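Local structure of alginate lyase (Chitinophaga sp. MD30, 6KCW) at residues W120-T123 / R127-F130; K149-S154 / I183-T188. The protein cleaves alginate by beta-elimination as a bacterial member of polysaccharide lyase family 36. All blocks are in the same frame, centred on the assembly; numbering follows the deposited sequence.

How the contacts relate
From the N terminus, strand 113-122 runs into contact 1, where residues 120-123 pair with 127-130 and close a short hairpin loop of three residues. The chain continues along strand 128-135 into the loop that carries 149-154, then runs through strand 162-170 and along strand 179-185, whose end and following turn, 183-188, complete contact 2. The two contacts therefore follow one another in series, neither enclosing nor crossing the other. In space they adjoin, with centres about 12 Å apart: F130 N lies 2.7 Å from Y151 O, a probable hydrogen bond. Segment 149-154 thus bridges a hairpin of the six-stranded sheet and the 183-188 turn of the nine-stranded one.

Contact 1 (W120-T123 / R127-F130); sequences WYQT and RVFF
W120 meets the facing strand through its backbone: its CA lies 3.1 Å from F129 O in a CA-H...O contact, opposite F130 in a non-hydrogen-bonded antiparallel pair. Y121 and F129 form the hydrogen-bonded pair, with Y121 N to F129 O and F129 N to Y121 O both 3.0 Å; the second is straighter, 155° at the hydrogen against 130°. Their side chains point the same way, the rings oblique to each other, and Y121 CD2 comes 3.7 Å from F129 CZ. On the other face of the hairpin, the extended Q122 chain lays its CD 3.6 Å from V128 CG2, while NE2 bonds to the backbone oxygen of S87. T123 closes the ladder: T123 N donates to R127 O at 2.9 Å, and T123 OG1, set between the backbone N and carbonyl carbon (chi1 61°), accepts from R127 N at 2.9 Å. This rotamer also sends T123 CG2 to the F129 ring edge, 3.6 Å from CE2. Replacing T123 by valine would probably leave R127 N without this acceptor and weaken the closure of the turn. Main-chain bonds and one threonine hydroxyl thus fix the hairpin end, while Y121 and F129 pack on one face and Q122 and V128 on the other.

Contact 2 (K149-S154 / I183-T188); sequences KSYPSS and IIINGT
The Y151 ring takes I185 CG2 over one face, in a CH-pi contact 3.8 Å from the ring centroid and 24° off the normal; the methyl sits toward the rim, 3.5 Å from Y151 CE1. At the ring edge T188 crosses at about a right angle, its CB 3.7 Å from Y151 CE2 and its CG2 in the ring plane. The amide of N186 stands almost perpendicular to the ring, and N186 ND2 gives Y151 OH a weak hydrogen bond of 3.2 Å, bent to 132°. Y151 CG lies opposite the backbone N (chi1 -177°), which carries the ring out from its loop to the turn. That turn, type I' from I185 to T188, is closed by T188 N to I185 O at 2.9 Å, and its side chains meet the ring over one face (I185), at an edge (T188) and at the hydroxyl (N186). The N186 amide has a second partner, its OD1 accepting from H164 N. Residues 149-154 lie in the loop between strands 128-135 and 162-170. From there Y151 packs against Y163 of strand 162-170 and V190 of strand 188-195, joining that loop to the hairpin of strands 179-185 and 188-195.

Contact 1 (W120-T123 / R127-F130)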
ATOM      1  N   TRP A 120       1.889   8.353   3.180  1.00 40.55           N
ATOM      2  CA  TRP A 120       1.909   9.799   3.312  1.00 41.42           C
ATOM      3  C   TRP A 120       2.859  10.146   4.456  1.00 43.87           C
ATOM      4  O   TRP A 120       3.186   9.300   5.295  1.00 42.15           O
ATOM      5  CB  TRP A 120       0.500  10.366   3.534  1.00 40.73           C
ATOM      6  CG  TRP A 120       0.051  10.370   4.942  1.00 40.41           C
ATOM      7  CD1 TRP A 120       0.180  11.390   5.836  1.00 39.58           C
ATOM      8  CD2 TRP A 120      -0.614   9.308   5.634  1.00 39.15           C
ATOM      9  NE1 TRP A 120      -0.354  11.027   7.049  1.00 42.35           N
ATOM     10  CE2 TRP A 120      -0.846   9.752   6.953  1.00 41.73           C
ATOM     11  CE3 TRP A 120      -1.027   8.021   5.271  1.00 38.89           C
ATOM     12  CZ2 TRP A 120      -1.482   8.956   7.910  1.00 38.41           C
ATOM     13  CZ3 TRP A 120      -1.659   7.234   6.220  1.00 35.64           C
ATOM     14  CH2 TRP A 120      -1.882   7.707   7.523  1.00 36.96           C
ATOM     15  N   TYR A 121       3.354  11.383   4.453  1.00 45.74           N
ATOM     16  CA  TYR A 121       4.455  11.729   5.342  1.00 48.28           C
ATOM     17  C   TYR A 121       4.487  13.237   5.552  1.00 51.31           C
ATOM     18  O   TYR A 121       4.278  14.001   4.605  1.00 44.87           O
ATOM     19  CB  TYR A 121       5.789  11.239   4.762  1.00 49.95           C
ATOM     20  CG  TYR A 121       6.991  11.336   5.697  1.00 49.19           C
ATOM     21  CD1 TYR A 121       7.210  10.385   6.683  1.00 46.38           C
ATOM     22  CD2 TYR A 121       7.934  12.352   5.552  1.00 51.70           C
ATOM     23  CE1 TYR A 121       8.313  10.464   7.520  1.00 50.09           C
ATOM     24  CE2 TYR A 121       9.043  12.435   6.384  1.00 48.34           C
ATOM     25  CZ  TYR A 121       9.221  11.491   7.368  1.00 51.64           C
ATOM     26  OH  TYR A 121      10.318  11.569   8.196  1.00 53.69           O
ATOM     27  N   GLN A 122       4.765  13.653   6.794  1.00 49.52           N
ATOM     28  CA  GLN A 122       4.875  15.066   7.142  1.00 49.56           C
ATOM     29  C   GLN A 122       6.261  15.364   7.696  1.00 55.01           C
ATOM     30  O   GLN A 122       6.727  14.703   8.638  1.00 56.73           O
ATOM     31  CB  GLN A 122       3.802  15.498   8.148  1.00 49.39           C
ATOM     32  CG  GLN A 122       4.018  16.928   8.636  1.00 50.72           C
ATOM     33  CD  GLN A 122       2.757  17.592   9.129  1.00 53.91           C
ATOM     34  OE1 GLN A 122       2.582  18.798   8.970  1.00 60.79           O
ATOM     35  NE2 GLN A 122       1.864  16.813   9.730  1.00 55.53           N
ATOM     36  N   THR A 123       6.912  16.363   7.106  1.00 54.96           N
ATOM     37  CA  THR A 123       8.246  16.768   7.516  1.00 55.39           C
ATOM     38  C   THR A 123       8.174  17.648   8.751  1.00 52.49           C
ATOM     39  O   THR A 123       7.180  18.336   8.984  1.00 53.30           O
ATOM     40  CB  THR A 123       8.938  17.551   6.399  1.00 54.53           C
ATOM     41  OG1 THR A 123       8.172  18.734   6.103  1.00 52.93           O
ATOM     42  CG2 THR A 123       9.067  16.698   5.148  1.00 54.20           C
ATOM     43  N   ARG A 127       5.779  20.125   5.366  1.00 54.10           N
ATOM     44  CA  ARG A 127       5.335  19.604   4.079  1.00 52.73           C
ATOM     45  C   ARG A 127       4.732  18.213   4.256  1.00 48.47           C
ATOM     46  O   ARG A 127       5.179  17.432   5.100  1.00 51.27           O
ATOM     47  CB  ARG A 127       6.507  19.562   3.089  1.00 50.94           C
ATOM     48  CG  ARG A 127       6.094  19.691   1.620  1.00 49.69           C
ATOM     49  CD  ARG A 127       7.287  19.961   0.682  1.00 49.87           C
ATOM     50  NE  ARG A 127       8.069  18.764   0.363  1.00 48.34           N
ATOM     51  CZ  ARG A 127       7.856  17.978  -0.691  1.00 47.61           C
ATOM     52  NH1 ARG A 127       6.881  18.249  -1.555  1.00 48.80           N
ATOM     53  NH2 ARG A 127       8.624  16.914  -0.888  1.00 42.46           N
ATOM     54  N   VAL A 128       3.706  17.910   3.463  1.00 48.17           N
ATOM     55  CA  VAL A 128       2.986  16.640   3.538  1.00 49.15           C
ATOM     56  C   VAL A 128       2.826  16.091   2.126  1.00 46.85           C
ATOM     57  O   VAL A 128       2.254  16.762   1.261  1.00 44.69           O
ATOM     58  CB  VAL A 128       1.609  16.792   4.209  1.00 48.79           C
ATOM     59  CG1 VAL A 128       0.851  15.472   4.153  1.00 44.63           C
ATOM     60  CG2 VAL A 128       1.772  17.265   5.648  1.00 49.85           C
ATOM     61  N   PHE A 129       3.285  14.859   1.900  1.00 44.51           N
ATOM     62  CA  PHE A 129       3.289  14.310   0.550  1.00 46.22           C
ATOM     63  C   PHE A 129       3.036  12.807   0.580  1.00 43.29           C
ATOM     64  O   PHE A 129       2.955  12.184   1.637  1.00 40.80           O
ATOM     65  CB  PHE A 129       4.618  14.610  -0.169  1.00 44.35           C
ATOM     66  CG  PHE A 129       5.838  14.399   0.691  1.00 39.94           C
ATOM     67  CD1 PHE A 129       6.423  13.145   0.796  1.00 42.13           C
ATOM     68  CD2 PHE A 129       6.398  15.455   1.394  1.00 41.36           C
ATOM     69  CE1 PHE A 129       7.536  12.940   1.593  1.00 41.88           C
ATOM     70  CE2 PHE A 129       7.516  15.266   2.194  1.00 46.86           C
ATOM     71  CZ  PHE A 129       8.085  14.004   2.297  1.00 46.98           C
ATOM     72  N   PHE A 130       2.885  12.243  -0.616  1.00 44.53           N
ATOM     73  CA  PHE A 130       3.022  10.815  -0.840  1.00 41.95           C
ATOM     74  C   PHE A 130       4.502  10.473  -1.016  1.00 41.46           C
ATOM     75  O   PHE A 130       5.324  11.329  -1.348  1.00 39.35           O
ATOM     76  CB  PHE A 130       2.217  10.381  -2.076  1.00 41.66           C
ATOM     77  CG  PHE A 130       0.724  10.354  -1.863  1.00 39.11           C
ATOM     78  CD1 PHE A 130       0.158   9.485  -0.938  1.00 37.41           C
ATOM     79  CD2 PHE A 130      -0.111  11.178  -2.597  1.00 40.76           C
ATOM     80  CE1 PHE A 130      -1.204   9.441  -0.732  1.00 34.54           C
ATOM     81  CE2 PHE A 130      -1.491  11.137  -2.402  1.00 42.43           C
ATOM     82  CZ  PHE A 130      -2.034  10.261  -1.453  1.00 38.29           C
TER

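Contact 2 (K149-S154 / I183-T188)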
ATOM      1  N   LYS A 149      11.886   9.970  -3.212  1.00 40.83           N
ATOM      2  CA  LYS A 149      10.826  10.456  -4.097  1.00 45.36           C
ATOM      3  C   LYS A 149       9.598  10.915  -3.313  1.00 42.85           C
ATOM      4  O   LYS A 149       9.278  10.383  -2.245  1.00 39.94           O
ATOM      5  CB  LYS A 149      10.413   9.378  -5.104  1.00 40.55           C
ATOM      6  CG  LYS A 149      11.583   8.708  -5.822  1.00 39.39           C
ATOM      7  CD  LYS A 149      12.372   9.736  -6.625  1.00 44.77           C
ATOM      8  CE  LYS A 149      13.254   9.091  -7.692  1.00 45.47           C
ATOM      9  NZ  LYS A 149      13.851  10.117  -8.600  1.00 47.60           N
ATOM     10  N   SER A 150       8.900  11.907  -3.862  1.00 44.88           N
ATOM     11  CA  SER A 150       7.691  12.393  -3.214  1.00 42.96           C
ATOM     12  C   SER A 150       6.730  12.958  -4.245  1.00 40.16           C
ATOM     13  O   SER A 150       7.133  13.405  -5.321  1.00 42.84           O
ATOM     14  CB  SER A 150       8.004  13.456  -2.154  1.00 44.34           C
ATOM     15  OG  SER A 150       8.518  14.633  -2.741  1.00 45.02           O
ATOM     16  N   TYR A 151       5.448  12.912  -3.906  1.00 39.33           N
ATOM     17  CA  TYR A 151       4.408  13.546  -4.694  1.00 39.59           C
ATOM     18  C   TYR A 151       3.507  14.359  -3.768  1.00 44.99           C
ATOM     19  O   TYR A 151       2.932  13.820  -2.809  1.00 40.86           O
ATOM     20  CB  TYR A 151       3.586  12.520  -5.470  1.00 40.28           C
ATOM     21  CG  TYR A 151       2.522  13.126  -6.371  1.00 39.05           C
ATOM     22  CD1 TYR A 151       1.258  13.438  -5.877  1.00 37.36           C
ATOM     23  CD2 TYR A 151       2.779  13.381  -7.714  1.00 40.62           C
ATOM     24  CE1 TYR A 151       0.286  13.982  -6.690  1.00 41.01           C
ATOM     25  CE2 TYR A 151       1.801  13.933  -8.548  1.00 40.00           C
ATOM     26  CZ  TYR A 151       0.559  14.231  -8.028  1.00 39.39           C
ATOM     27  OH  TYR A 151      -0.417  14.775  -8.829  1.00 40.93           O
ATOM     28  N   PRO A 152       3.382  15.664  -4.054  1.00 45.77           N
ATOM     29  CA  PRO A 152       4.051  16.300  -5.198  1.00 45.21           C
ATOM     30  C   PRO A 152       5.538  16.543  -4.935  1.00 47.72           C
ATOM     31  O   PRO A 152       5.963  16.438  -3.769  1.00 44.15           O
ATOM     32  CB  PRO A 152       3.289  17.617  -5.351  1.00 46.12           C
ATOM     33  CG  PRO A 152       2.858  17.941  -3.946  1.00 49.42           C
ATOM     34  CD  PRO A 152       2.618  16.630  -3.246  1.00 43.82           C
ATOM     35  N   SER A 153       6.318  16.820  -5.992  1.00 44.31           N
ATOM     36  CA  SER A 153       7.754  17.038  -5.802  1.00 46.11           C
ATOM     37  C   SER A 153       8.016  18.308  -5.002  1.00 47.94           C
ATOM     38  O   SER A 153       8.986  18.367  -4.242  1.00 53.30           O
ATOM     39  CB  SER A 153       8.494  17.079  -7.153  1.00 45.31           C
ATOM     40  OG  SER A 153       7.949  18.050  -8.046  1.00 50.19           O
ATOM     41  N   SER A 154       7.156  19.316  -5.130  1.00 50.60           N
ATOM     42  CA  SER A 154       7.189  20.487  -4.264  1.00 52.86           C
ATOM     43  C   SER A 154       5.777  20.766  -3.755  1.00 51.59           C
ATOM     44  O   SER A 154       4.788  20.353  -4.364  1.00 52.81           O
ATOM     45  CB  SER A 154       7.770  21.721  -4.987  1.00 54.53           C
ATOM     46  OG  SER A 154       6.871  22.252  -5.950  1.00 60.35           O
ATOM     47  N   ILE A 183       5.409   3.742  -9.233  1.00 39.13           N
ATOM     48  CA  ILE A 183       4.222   4.397  -8.685  1.00 36.69           C
ATOM     49  C   ILE A 183       3.878   5.611  -9.539  1.00 35.97           C
ATOM     50  O   ILE A 183       4.722   6.489  -9.742  1.00 36.01           O
ATOM     51  CB  ILE A 183       4.429   4.839  -7.228  1.00 37.78           C
ATOM     52  CG1 ILE A 183       4.677   3.628  -6.323  1.00 36.81           C
ATOM     53  CG2 ILE A 183       3.213   5.649  -6.750  1.00 36.13           C
ATOM     54  CD1 ILE A 183       5.128   4.002  -4.953  1.00 35.09           C
ATOM     55  N   ILE A 184       2.633   5.679 -10.006  1.00 38.69           N
ATOM     56  CA  ILE A 184       2.141   6.783 -10.832  1.00 36.40           C
ATOM     57  C   ILE A 184       0.923   7.379 -10.138  1.00 38.15           C
ATOM     58  O   ILE A 184      -0.040   6.660  -9.845  1.00 35.89           O
ATOM     59  CB  ILE A 184       1.779   6.323 -12.258  1.00 35.05           C
ATOM     60  CG1 ILE A 184       2.867   5.421 -12.850  1.00 36.74           C
ATOM     61  CG2 ILE A 184       1.547   7.530 -13.168  1.00 36.83           C
ATOM     62  CD1 ILE A 184       4.137   6.154 -13.260  1.00 36.97           C
ATOM     63  N   ILE A 185       0.967   8.681  -9.865  1.00 36.90           N
ATOM     64  CA  ILE A 185      -0.104   9.370  -9.153  1.00 36.82           C
ATOM     65  C   ILE A 185      -0.598  10.509 -10.033  1.00 39.30           C
ATOM     66  O   ILE A 185       0.185  11.389 -10.415  1.00 39.02           O
ATOM     67  CB  ILE A 185       0.354   9.887  -7.778  1.00 38.08           C
ATOM     68  CG1 ILE A 185       0.845   8.730  -6.909  1.00 33.65           C
ATOM     69  CG2 ILE A 185      -0.771  10.624  -7.056  1.00 35.34           C
ATOM     70  CD1 ILE A 185       1.367   9.188  -5.575  1.00 37.05           C
ATOM     71  N   ASN A 186      -1.896  10.498 -10.345  1.00 37.81           N
ATOM     72  CA  ASN A 186      -2.473  11.473 -11.263  1.00 40.00           C
ATOM     73  C   ASN A 186      -1.686  11.515 -12.572  1.00 38.59           C
ATOM     74  O   ASN A 186      -1.354  12.586 -13.075  1.00 39.81           O
ATOM     75  CB  ASN A 186      -2.527  12.870 -10.640  1.00 36.19           C
ATOM     76  CG  ASN A 186      -3.589  13.005  -9.584  1.00 37.61           C
ATOM     77  OD1 ASN A 186      -4.426  12.123  -9.415  1.00 37.42           O
ATOM     78  ND2 ASN A 186      -3.575  14.131  -8.874  1.00 35.59           N
ATOM     79  N   GLY A 187      -1.333  10.342 -13.099  1.00 37.33           N
ATOM     80  CA  GLY A 187      -0.583  10.273 -14.340  1.00 37.08           C
ATOM     81  C   GLY A 187       0.838  10.800 -14.286  1.00 41.32           C
ATOM     82  O   GLY A 187       1.525  10.780 -15.317  1.00 40.80           O
ATOM     83  N   THR A 188       1.303  11.263 -13.126  1.00 40.73           N
ATOM     84  CA  THR A 188       2.659  11.778 -12.941  1.00 41.36           C
ATOM     85  C   THR A 188       3.533  10.705 -12.303  1.00 37.46           C
ATOM     86  O   THR A 188       3.134  10.091 -11.307  1.00 39.87           O
ATOM     87  CB  THR A 188       2.645  13.027 -12.052  1.00 43.91           C
ATOM     88  OG1 THR A 188       2.037  14.123 -12.759  1.00 45.38           O
ATOM     89  CG2 THR A 188       4.070  13.401 -11.605  1.00 39.72           C
TER